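Local structure of hydroxyethylthiazole kinase (Pyrococcus horikoshii, 3HPD) at residues E230-P235 with H239-D244; A224-Y229 with R255-V260; E52-A57 with V76-I81. The protein probably catalyses the ATP-dependent phosphorylation of the hydroxyl group of 4-methyl-5-(beta-hydroxyethyl)thiazole, a magnesium-requiring step on the way to thiamine diphosphate. One frame throughout, in Å; residues are numbered along the deposited sequence.

Contact 1: residues E230-P235 with H239-D244; sequences EEAKYP and HVKLYD
The ammonium group of Lys241 lies between two carboxylates. Its NZ stands 3.0 Å from OE2 of Glu231, a salt bridge whose hydrogen bond is weak, and 4.0 Å from OD2 of Asp244, a long contact one helical turn on. The two side chains of the shorter pair cross at about a right angle. The extended Glu231 chain comes over the lysine methylenes, and its OE1 lies 3.6 Å from Lys241 CD while accepting a hydrogen bond from Trp245 NE1, so separate partners hold the two oxygens. A bend at chi2 (-69°) turns the lysine chain back toward Glu231, and lower down its CG rests 4.0 Å from Ala232 CB. The single positive charge probably eases the proximity of the two acids. At the other end, His239 N donates to Pro235 O (3.0 Å, N-H...O angle 151°) in the first turn of helix 235-248, with Tyr234 at the N-cap position. With CG anti to the backbone N (chi1 -178°), the His239 ring turns along its own helix and NE2 meets Tyr243 OH at 2.7 Å; that hydroxyl also bonds Thr29 OG1. The contact thus closes the short connection from helix 210-231 into helix 235-248. The latter packs against helices 27-37 and 193-205, and Asp244 bonds Ser237 of the third subunit.

Contact 2: residues A224-Y229 with R255-V260; sequences AAEKAY and RTYAKV
Tyr257, Glu226 and Lys227 carry this contact, a surface packing of the end of helix 251-257 on helix 210-231 in a ribokinase-clan alpha/beta fold. It illustrates how one aromatic ring can be engaged differently at its face, its edge and its hydroxyl. Over one face lies CD of Lys227, 3.9 Å from the ring centroid and 23° off the normal, in a CH-pi contact displaced toward the hydroxyl-bearing rim. The lysine chain is bent at chi2 and chi3 (-62° and -66°), which brings it across the ring at about a right angle and lets NZ come to the phenol oxygen as a donor, 3.2 Å from Tyr257 OH. Both polar ends have a stronger partner in Glu230, whose OE1 forms a salt bridge with Lys227 NZ and whose OE2 bonds Tyr257 OH. A leucine in place of Tyr257 would probably leave Glu230 OE2 and Lys227 NZ without their shared hydroxyl and take away the ring face on which Lys227 CD rests. Glu226 and Tyr257 run alongside each other, pointing opposite ways, with the carboxylate and ring planes turned well apart. The glutamate's OE2 is tied to Gly183 N and Asn182 ND2, beyond the two segments, whereas OE1 reaches the ring edge, in its plane and 3.7 Å from Tyr257 CD2.

Contact 3: residues E52-A57 with V76-I81; sequences EMIRLA and VKATEI
Ile54 meets Ala78 and Ile81 through hydrocarbon side chains, a compact example of neighbouring helices joined by one branched residue. The apolar contacts centre on Ile54 CD1. The CG1 branch leaves beside the backbone N (chi1 -63°) and continues extended, sending CD1 across to helix 69-85, where it lies 3.6 Å from Ala78 CA and 3.7 Å from Ala78 CB. The small alanine lets the methyl come right down onto the helix backbone, with Ala78 O merely packed beside it at 3.6 Å. On the next turn, Ile81 presents CG2, which approaches Ile54 CD1 at 3.8 Å. The same Ile81 methyl lies 4.0 Å from both CB and CG2 of Ile54, beside its partner's branch point, as the two isoleucines cross obliquely. Polar interactions lead elsewhere. Within the helices, Leu56 N bonds Glu52 O, Ala57 N bonds Met53 O, Glu80 N bonds Val76 O and Ile81 N bonds Lys77 O, while Lys87 NZ bonds Ile54 O and Ala57 O at the end of helix 50-56. Glu80 forms a salt bridge with Arg112, and Glu52 OE1 accepts a hydrogen bond from Lys100 N of the third subunit. The two helices flank strand 59-63 in sequence and pack on the parallel part of the sheet, as in the alpha/beta fold of the ribokinase clan: Ile54 touches His19 and Val60, and Ala78 touches Ile21. With no polar bond joining the two segments, the contact probably depends on shape and the burial of apolar surface, the methyls of Ile54 set against Ala78 and Ile81.

How the contacts relate
Contacts 1 and 2 form a continuous region, their centres 13 Å apart: both use helix 210-231, contact 1 pairing it with helix 235-248 and contact 2 with helix 251-257, the next two helices in the chain. Lys241 CB packs 3.5 Å from Ala228 CB and Leu242 CD2 3.7 Å from Ala225 CA, and Glu230 OE2 joins Tyr257 OH at 2.6 Å. Contact 3 stands across the centre of the chain, its centre 34 Å from each of the others, yet it and contact 1 both touch the third subunit. Contact 1 lies nearer the predicted substrate-binding residues: the His239 side chain is about 8 Å from that of Gly192, while the Ile54 side chain of contact 3 is about 12 Å from that of Met43. Contact 2 lies away from the annotated sites.

Contact 1: residues E230-P235 with H239-D244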
loop_
_atom_site.group_PDB
_atom_site.type_symbol
_atom_site.label_atom_id
_atom_site.label_comp_id
_atom_site.label_asym_id
_atom_site.label_seq_id
_atom_site.Cartn_x
_atom_site.Cartn_y
_atom_site.Cartn_z
ATOM N N GLU A 230 5.710 3.176 23.707
ATOM C CA GLU A 230 5.687 2.540 25.021
ATOM C C GLU A 230 5.476 1.036 24.867
ATOM O O GLU A 230 5.992 0.243 25.656
ATOM C CB GLU A 230 4.560 3.120 25.886
ATOM C CG GLU A 230 4.649 4.619 26.112
ATOM C CD GLU A 230 3.541 5.146 27.010
ATOM O OE1 GLU A 230 2.515 4.453 27.158
ATOM O OE2 GLU A 230 3.691 6.261 27.554
ATOM N N GLU A 231 4.714 0.660 23.842
ATOM C CA GLU A 231 4.406 -0.741 23.571
ATOM C C GLU A 231 5.291 -1.427 22.531
ATOM O O GLU A 231 5.397 -2.653 22.528
ATOM C CB GLU A 231 2.957 -0.879 23.105
ATOM C CG GLU A 231 1.908 -0.702 24.177
ATOM C CD GLU A 231 0.540 -1.130 23.685
ATOM O OE1 GLU A 231 -0.133 -0.337 22.989
ATOM O OE2 GLU A 231 0.146 -2.277 23.977
ATOM N N ALA A 232 5.909 -0.648 21.649
ATOM C CA ALA A 232 6.744 -1.207 20.585
ATOM C C ALA A 232 7.939 -0.309 20.276
ATOM O O ALA A 232 7.775 0.818 19.816
ATOM C CB ALA A 232 5.897 -1.405 19.330
ATOM N N LYS A 233 9.139 -0.832 20.511
ATOM C CA LYS A 233 10.381 -0.088 20.313
ATOM C C LYS A 233 11.004 -0.193 18.924
ATOM O O LYS A 233 12.015 0.457 18.648
ATOM C CB LYS A 233 11.417 -0.551 21.339
ATOM C CG LYS A 233 10.920 -0.576 22.778
ATOM C CD LYS A 233 10.712 0.824 23.315
ATOM C CE LYS A 233 10.197 0.800 24.746
ATOM N NZ LYS A 233 8.860 0.150 24.838
ATOM N N TYR A 234 10.411 -1.004 18.053
ATOM C CA TYR A 234 10.952 -1.200 16.709
ATOM C C TYR A 234 9.941 -0.784 15.639
ATOM O O TYR A 234 8.736 -0.925 15.833
ATOM C CB TYR A 234 11.373 -2.661 16.573
ATOM C CG TYR A 234 12.144 -3.112 17.797
ATOM C CD1 TYR A 234 13.384 -2.550 18.114
ATOM C CD2 TYR A 234 11.607 -4.055 18.674
ATOM C CE1 TYR A 234 14.070 -2.918 19.278
ATOM C CE2 TYR A 234 12.284 -4.428 19.838
ATOM C CZ TYR A 234 13.510 -3.857 20.131
ATOM O OH TYR A 234 14.176 -4.231 21.279
ATOM N N PRO A 235 10.429 -0.277 14.488
ATOM C CA PRO A 235 9.647 0.207 13.340
ATOM C C PRO A 235 8.392 -0.532 12.888
ATOM O O PRO A 235 7.357 0.098 12.662
ATOM C CB PRO A 235 10.688 0.299 12.225
ATOM C CG PRO A 235 11.942 0.598 12.956
ATOM C CD PRO A 235 11.856 -0.353 14.128
ATOM N N HIS A 239 4.755 0.864 14.024
ATOM C CA HIS A 239 3.822 1.318 12.991
ATOM C C HIS A 239 2.414 0.800 13.288
ATOM O O HIS A 239 1.437 1.548 13.222
ATOM C CB HIS A 239 4.280 0.811 11.615
ATOM C CG HIS A 239 3.411 1.258 10.478
ATOM N ND1 HIS A 239 3.520 0.731 9.209
ATOM C CD2 HIS A 239 2.424 2.185 10.414
ATOM C CE1 HIS A 239 2.638 1.312 8.414
ATOM N NE2 HIS A 239 1.961 2.199 9.122
ATOM N N VAL A 240 2.319 -0.486 13.616
ATOM C CA VAL A 240 1.039 -1.115 13.921
ATOM C C VAL A 240 0.346 -0.445 15.111
ATOM O O VAL A 240 -0.864 -0.197 15.086
ATOM C CB VAL A 240 1.222 -2.626 14.241
ATOM C CG1 VAL A 240 -0.085 -3.220 14.744
ATOM C CG2 VAL A 240 1.689 -3.373 12.998
ATOM N N LYS A 241 1.116 -0.150 16.150
ATOM C CA LYS A 241 0.570 0.473 17.351
ATOM C C LYS A 241 0.071 1.901 17.149
ATOM O O LYS A 241 -0.697 2.409 17.966
ATOM C CB LYS A 241 1.609 0.439 18.473
ATOM C CG LYS A 241 1.937 -0.965 18.966
ATOM C CD LYS A 241 0.761 -1.580 19.722
ATOM C CE LYS A 241 1.115 -2.953 20.278
ATOM N NZ LYS A 241 0.076 -3.470 21.213
ATOM N N LEU A 242 0.499 2.558 16.074
ATOM C CA LEU A 242 0.032 3.917 15.814
ATOM C C LEU A 242 -1.483 3.902 15.601
ATOM O O LEU A 242 -2.205 4.746 16.135
ATOM C CB LEU A 242 0.729 4.510 14.582
ATOM C CG LEU A 242 2.230 4.810 14.724
ATOM C CD1 LEU A 242 2.782 5.330 13.397
ATOM C CD2 LEU A 242 2.445 5.839 15.833
ATOM N N TYR A 243 -1.962 2.933 14.824
ATOM C CA TYR A 243 -3.392 2.808 14.552
ATOM C C TYR A 243 -4.136 2.438 15.824
ATOM O O TYR A 243 -5.239 2.926 16.069
ATOM C CB TYR A 243 -3.634 1.730 13.497
ATOM C CG TYR A 243 -2.863 1.979 12.229
ATOM C CD1 TYR A 243 -3.261 2.971 11.330
ATOM C CD2 TYR A 243 -1.705 1.255 11.945
ATOM C CE1 TYR A 243 -2.523 3.240 10.180
ATOM C CE2 TYR A 243 -0.957 1.517 10.793
ATOM C CZ TYR A 243 -1.373 2.509 9.917
ATOM O OH TYR A 243 -0.653 2.762 8.769
ATOM N N ASP A 244 -3.536 1.561 16.624
ATOM C CA ASP A 244 -4.163 1.141 17.870
ATOM C C ASP A 244 -4.447 2.343 18.752
ATOM O O ASP A 244 -5.539 2.469 19.309
ATOM C CB ASP A 244 -3.264 0.164 18.635
ATOM C CG ASP A 244 -3.246 -1.217 18.018
ATOM O OD1 ASP A 244 -3.921 -1.425 16.988
ATOM O OD2 ASP A 244 -2.559 -2.098 18.570
#

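Contact 2: residues A224-Y229 with R255-V260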
loop_
_atom_site.group_PDB
_atom_site.type_symbol
_atom_site.label_atom_id
_atom_site.label_comp_id
_atom_site.label_asym_id
_atom_site.label_seq_id
_atom_site.Cartn_x
_atom_site.Cartn_y
_atom_site.Cartn_z
ATOM N N ALA A 224 -0.257 9.583 20.143
ATOM C CA ALA A 224 -0.384 8.206 19.673
ATOM C C ALA A 224 1.009 7.629 19.451
ATOM O O ALA A 224 1.258 6.452 19.731
ATOM C CB ALA A 224 -1.197 8.156 18.371
ATOM N N ALA A 225 1.917 8.466 18.955
ATOM C CA ALA A 225 3.290 8.043 18.702
ATOM C C ALA A 225 3.992 7.685 20.014
ATOM O O ALA A 225 4.698 6.679 20.101
ATOM C CB ALA A 225 4.050 9.153 17.977
ATOM N N GLU A 226 3.797 8.514 21.037
ATOM C CA GLU A 226 4.404 8.260 22.338
ATOM C C GLU A 226 3.859 6.962 22.928
ATOM O O GLU A 226 4.616 6.142 23.443
ATOM C CB GLU A 226 4.120 9.426 23.290
ATOM C CG GLU A 226 4.859 10.704 22.920
ATOM C CD GLU A 226 4.403 11.902 23.731
ATOM O OE1 GLU A 226 4.202 11.750 24.953
ATOM O OE2 GLU A 226 4.257 12.999 23.146
ATOM N N LYS A 227 2.542 6.785 22.847
ATOM C CA LYS A 227 1.893 5.587 23.375
ATOM C C LYS A 227 2.316 4.338 22.614
ATOM O O LYS A 227 2.485 3.269 23.200
ATOM C CB LYS A 227 0.370 5.736 23.303
ATOM C CG LYS A 227 -0.191 6.856 24.175
ATOM C CD LYS A 227 0.097 6.611 25.649
ATOM C CE LYS A 227 -0.645 5.396 26.184
ATOM N NZ LYS A 227 -0.303 5.135 27.612
ATOM N N ALA A 228 2.481 4.470 21.303
ATOM C CA ALA A 228 2.884 3.331 20.493
ATOM C C ALA A 228 4.294 2.897 20.879
ATOM O O ALA A 228 4.573 1.706 21.009
ATOM C CB ALA A 228 2.827 3.689 19.008
ATOM N N TYR A 229 5.183 3.862 21.080
ATOM C CA TYR A 229 6.550 3.525 21.445
ATOM C C TYR A 229 6.603 2.809 22.794
ATOM O O TYR A 229 7.439 1.931 23.005
ATOM C CB TYR A 229 7.427 4.782 21.490
ATOM C CG TYR A 229 8.894 4.456 21.619
ATOM C CD1 TYR A 229 9.614 3.965 20.530
ATOM C CD2 TYR A 229 9.551 4.579 22.844
ATOM C CE1 TYR A 229 10.954 3.599 20.656
ATOM C CE2 TYR A 229 10.891 4.216 22.981
ATOM C CZ TYR A 229 11.584 3.727 21.883
ATOM O OH TYR A 229 12.902 3.363 22.011
ATOM N N ARG A 255 -5.566 14.517 28.363
ATOM C CA ARG A 255 -5.367 15.298 29.580
ATOM C C ARG A 255 -4.020 15.011 30.238
ATOM O O ARG A 255 -3.339 15.926 30.705
ATOM C CB ARG A 255 -6.493 15.001 30.574
ATOM C CG ARG A 255 -6.201 15.406 32.008
ATOM C CD ARG A 255 -7.457 15.275 32.849
ATOM N NE ARG A 255 -8.537 16.050 32.250
ATOM C CZ ARG A 255 -9.697 15.542 31.850
ATOM N NH1 ARG A 255 -9.946 14.246 31.988
ATOM N NH2 ARG A 255 -10.602 16.333 31.290
ATOM N N THR A 256 -3.642 13.738 30.264
ATOM C CA THR A 256 -2.395 13.322 30.889
ATOM C C THR A 256 -1.136 13.376 30.017
ATOM O O THR A 256 -0.030 13.489 30.549
ATOM C CB THR A 256 -2.529 11.895 31.467
ATOM O OG1 THR A 256 -3.008 11.006 30.451
ATOM C CG2 THR A 256 -3.506 11.882 32.636
ATOM N N TYR A 257 -1.289 13.309 28.695
ATOM C CA TYR A 257 -0.128 13.327 27.801
ATOM C C TYR A 257 0.103 14.575 26.953
ATOM O O TYR A 257 1.225 14.818 26.512
ATOM C CB TYR A 257 -0.162 12.127 26.847
ATOM C CG TYR A 257 0.341 10.830 27.432
ATOM C CD1 TYR A 257 -0.466 10.054 28.262
ATOM C CD2 TYR A 257 1.628 10.370 27.146
ATOM C CE1 TYR A 257 -0.009 8.850 28.790
ATOM C CE2 TYR A 257 2.098 9.165 27.672
ATOM C CZ TYR A 257 1.273 8.412 28.491
ATOM O OH TYR A 257 1.725 7.216 28.998
ATOM N N ALA A 258 -0.941 15.356 26.711
ATOM C CA ALA A 258 -0.802 16.543 25.873
ATOM C C ALA A 258 0.277 17.528 26.317
ATOM O O ALA A 258 0.359 17.901 27.488
ATOM C CB ALA A 258 -2.152 17.264 25.759
ATOM N N LYS A 259 1.110 17.931 25.361
ATOM C CA LYS A 259 2.174 18.903 25.589
ATOM C C LYS A 259 2.004 19.939 24.484
ATOM O O LYS A 259 2.549 19.790 23.391
ATOM C CB LYS A 259 3.555 18.251 25.473
ATOM C CG LYS A 259 3.805 17.112 26.445
ATOM C CD LYS A 259 5.255 16.649 26.365
ATOM C CE LYS A 259 5.519 15.458 27.271
ATOM N NZ LYS A 259 5.090 15.719 28.672
ATOM N N VAL A 260 1.231 20.981 24.771
ATOM C CA VAL A 260 0.959 22.023 23.791
ATOM C C VAL A 260 0.738 23.363 24.485
ATOM O O VAL A 260 0.194 23.415 25.584
ATOM C CB VAL A 260 -0.300 21.667 22.957
ATOM C CG1 VAL A 260 -1.468 21.362 23.883
ATOM C CG2 VAL A 260 -0.659 22.812 22.019
#

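Contact 3: residues E52-A57 with V76-I81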
loop_
_atom_site.group_PDB
_atom_site.type_symbol
_atom_site.label_atom_id
_atom_site.label_comp_id
_atom_site.label_asym_id
_atom_site.label_seq_id
_atom_site.Cartn_x
_atom_site.Cartn_y
_atom_site.Cartn_z
ATOM N N GLU A 52 -18.628 14.899 -7.984
ATOM C CA GLU A 52 -19.544 14.135 -7.144
ATOM C C GLU A 52 -18.911 13.677 -5.834
ATOM O O GLU A 52 -19.571 13.655 -4.795
ATOM C CB GLU A 52 -20.077 12.924 -7.909
ATOM C CG GLU A 52 -21.022 13.296 -9.037
ATOM C CD GLU A 52 -21.373 12.110 -9.912
ATOM O OE1 GLU A 52 -22.033 11.179 -9.417
ATOM O OE2 GLU A 52 -20.980 12.114 -11.096
ATOM N N MET A 53 -17.632 13.321 -5.879
ATOM C CA MET A 53 -16.949 12.857 -4.679
ATOM C C MET A 53 -16.681 14.005 -3.696
ATOM O O MET A 53 -16.872 13.852 -2.490
ATOM C CB MET A 53 -15.637 12.159 -5.057
ATOM C CG MET A 53 -15.160 11.158 -4.019
ATOM S SD MET A 53 -16.385 9.859 -3.716
ATOM C CE MET A 53 -15.827 8.568 -4.841
ATOM N N ILE A 54 -16.255 15.155 -4.208
ATOM C CA ILE A 54 -15.977 16.303 -3.348
ATOM C C ILE A 54 -17.280 16.850 -2.758
ATOM O O ILE A 54 -17.293 17.414 -1.664
ATOM C CB ILE A 54 -15.231 17.407 -4.127
ATOM C CG1 ILE A 54 -13.873 16.866 -4.593
ATOM C CG2 ILE A 54 -15.013 18.634 -3.236
ATOM C CD1 ILE A 54 -13.090 17.818 -5.465
ATOM N N ARG A 55 -18.375 16.671 -3.489
ATOM C CA ARG A 55 -19.690 17.111 -3.027
ATOM C C ARG A 55 -20.092 16.237 -1.847
ATOM O O ARG A 55 -20.708 16.692 -0.880
ATOM C CB ARG A 55 -20.727 16.936 -4.134
ATOM C CG ARG A 55 -20.708 17.993 -5.221
ATOM C CD ARG A 55 -21.734 17.646 -6.288
ATOM N NE ARG A 55 -21.985 18.746 -7.216
ATOM C CZ ARG A 55 -22.961 18.741 -8.117
ATOM N NH1 ARG A 55 -23.774 17.694 -8.207
ATOM N NH2 ARG A 55 -23.136 19.782 -8.921
ATOM N N LEU A 56 -19.735 14.965 -1.953
ATOM C CA LEU A 56 -20.044 13.967 -0.942
ATOM C C LEU A 56 -19.190 14.152 0.313
ATOM O O LEU A 56 -19.667 13.957 1.432
ATOM C CB LEU A 56 -19.799 12.577 -1.538
ATOM C CG LEU A 56 -20.807 11.448 -1.343
ATOM C CD1 LEU A 56 -22.217 11.955 -1.561
ATOM C CD2 LEU A 56 -20.479 10.325 -2.322
ATOM N N ALA A 57 -17.936 14.544 0.109
ATOM C CA ALA A 57 -16.973 14.729 1.194
ATOM C C ALA A 57 -17.181 15.943 2.087
ATOM O O ALA A 57 -17.879 16.888 1.729
ATOM C CB ALA A 57 -15.560 14.765 0.617
ATOM N N VAL A 76 -5.445 19.997 -9.034
ATOM C CA VAL A 76 -5.763 21.398 -9.273
ATOM C C VAL A 76 -7.268 21.563 -9.460
ATOM O O VAL A 76 -7.868 22.503 -8.938
ATOM C CB VAL A 76 -5.011 21.928 -10.515
ATOM C CG1 VAL A 76 -5.520 23.310 -10.886
ATOM C CG2 VAL A 76 -3.509 21.985 -10.216
ATOM N N LYS A 77 -7.878 20.638 -10.194
ATOM C CA LYS A 77 -9.315 20.682 -10.435
ATOM C C LYS A 77 -10.063 20.488 -9.120
ATOM O O LYS A 77 -11.055 21.165 -8.854
ATOM C CB LYS A 77 -9.721 19.589 -11.426
ATOM C CG LYS A 77 -11.183 19.640 -11.849
ATOM C CD LYS A 77 -11.499 20.916 -12.622
ATOM C CE LYS A 77 -12.968 20.974 -13.021
ATOM N NZ LYS A 77 -13.304 22.237 -13.742
ATOM N N ALA A 78 -9.582 19.557 -8.300
ATOM C CA ALA A 78 -10.201 19.283 -7.009
ATOM C C ALA A 78 -10.165 20.525 -6.130
ATOM O O ALA A 78 -11.128 20.831 -5.430
ATOM C CB ALA A 78 -9.478 18.147 -6.312
ATOM N N THR A 79 -9.044 21.234 -6.163
ATOM C CA THR A 79 -8.892 22.440 -5.362
ATOM C C THR A 79 -9.919 23.484 -5.790
ATOM O O THR A 79 -10.519 24.155 -4.956
ATOM C CB THR A 79 -7.468 23.024 -5.506
ATOM O OG1 THR A 79 -6.512 22.061 -5.043
ATOM C CG2 THR A 79 -7.322 24.300 -4.682
ATOM N N GLU A 80 -10.127 23.614 -7.094
ATOM C CA GLU A 80 -11.088 24.585 -7.590
ATOM C C GLU A 80 -12.517 24.187 -7.212
ATOM O O GLU A 80 -13.318 25.029 -6.817
ATOM C CB GLU A 80 -10.927 24.733 -9.104
ATOM C CG GLU A 80 -9.502 25.128 -9.487
ATOM C CD GLU A 80 -9.286 25.260 -10.981
ATOM O OE1 GLU A 80 -9.913 24.498 -11.748
ATOM O OE2 GLU A 80 -8.469 26.115 -11.383
ATOM N N ILE A 81 -12.827 22.897 -7.315
ATOM C CA ILE A 81 -14.155 22.394 -6.968
ATOM C C ILE A 81 -14.431 22.560 -5.473
ATOM O O ILE A 81 -15.490 23.057 -5.077
ATOM C CB ILE A 81 -14.294 20.900 -7.339
ATOM C CG1 ILE A 81 -14.231 20.738 -8.860
ATOM C CG2 ILE A 81 -15.598 20.337 -6.787
ATOM C CD1 ILE A 81 -14.212 19.298 -9.321
#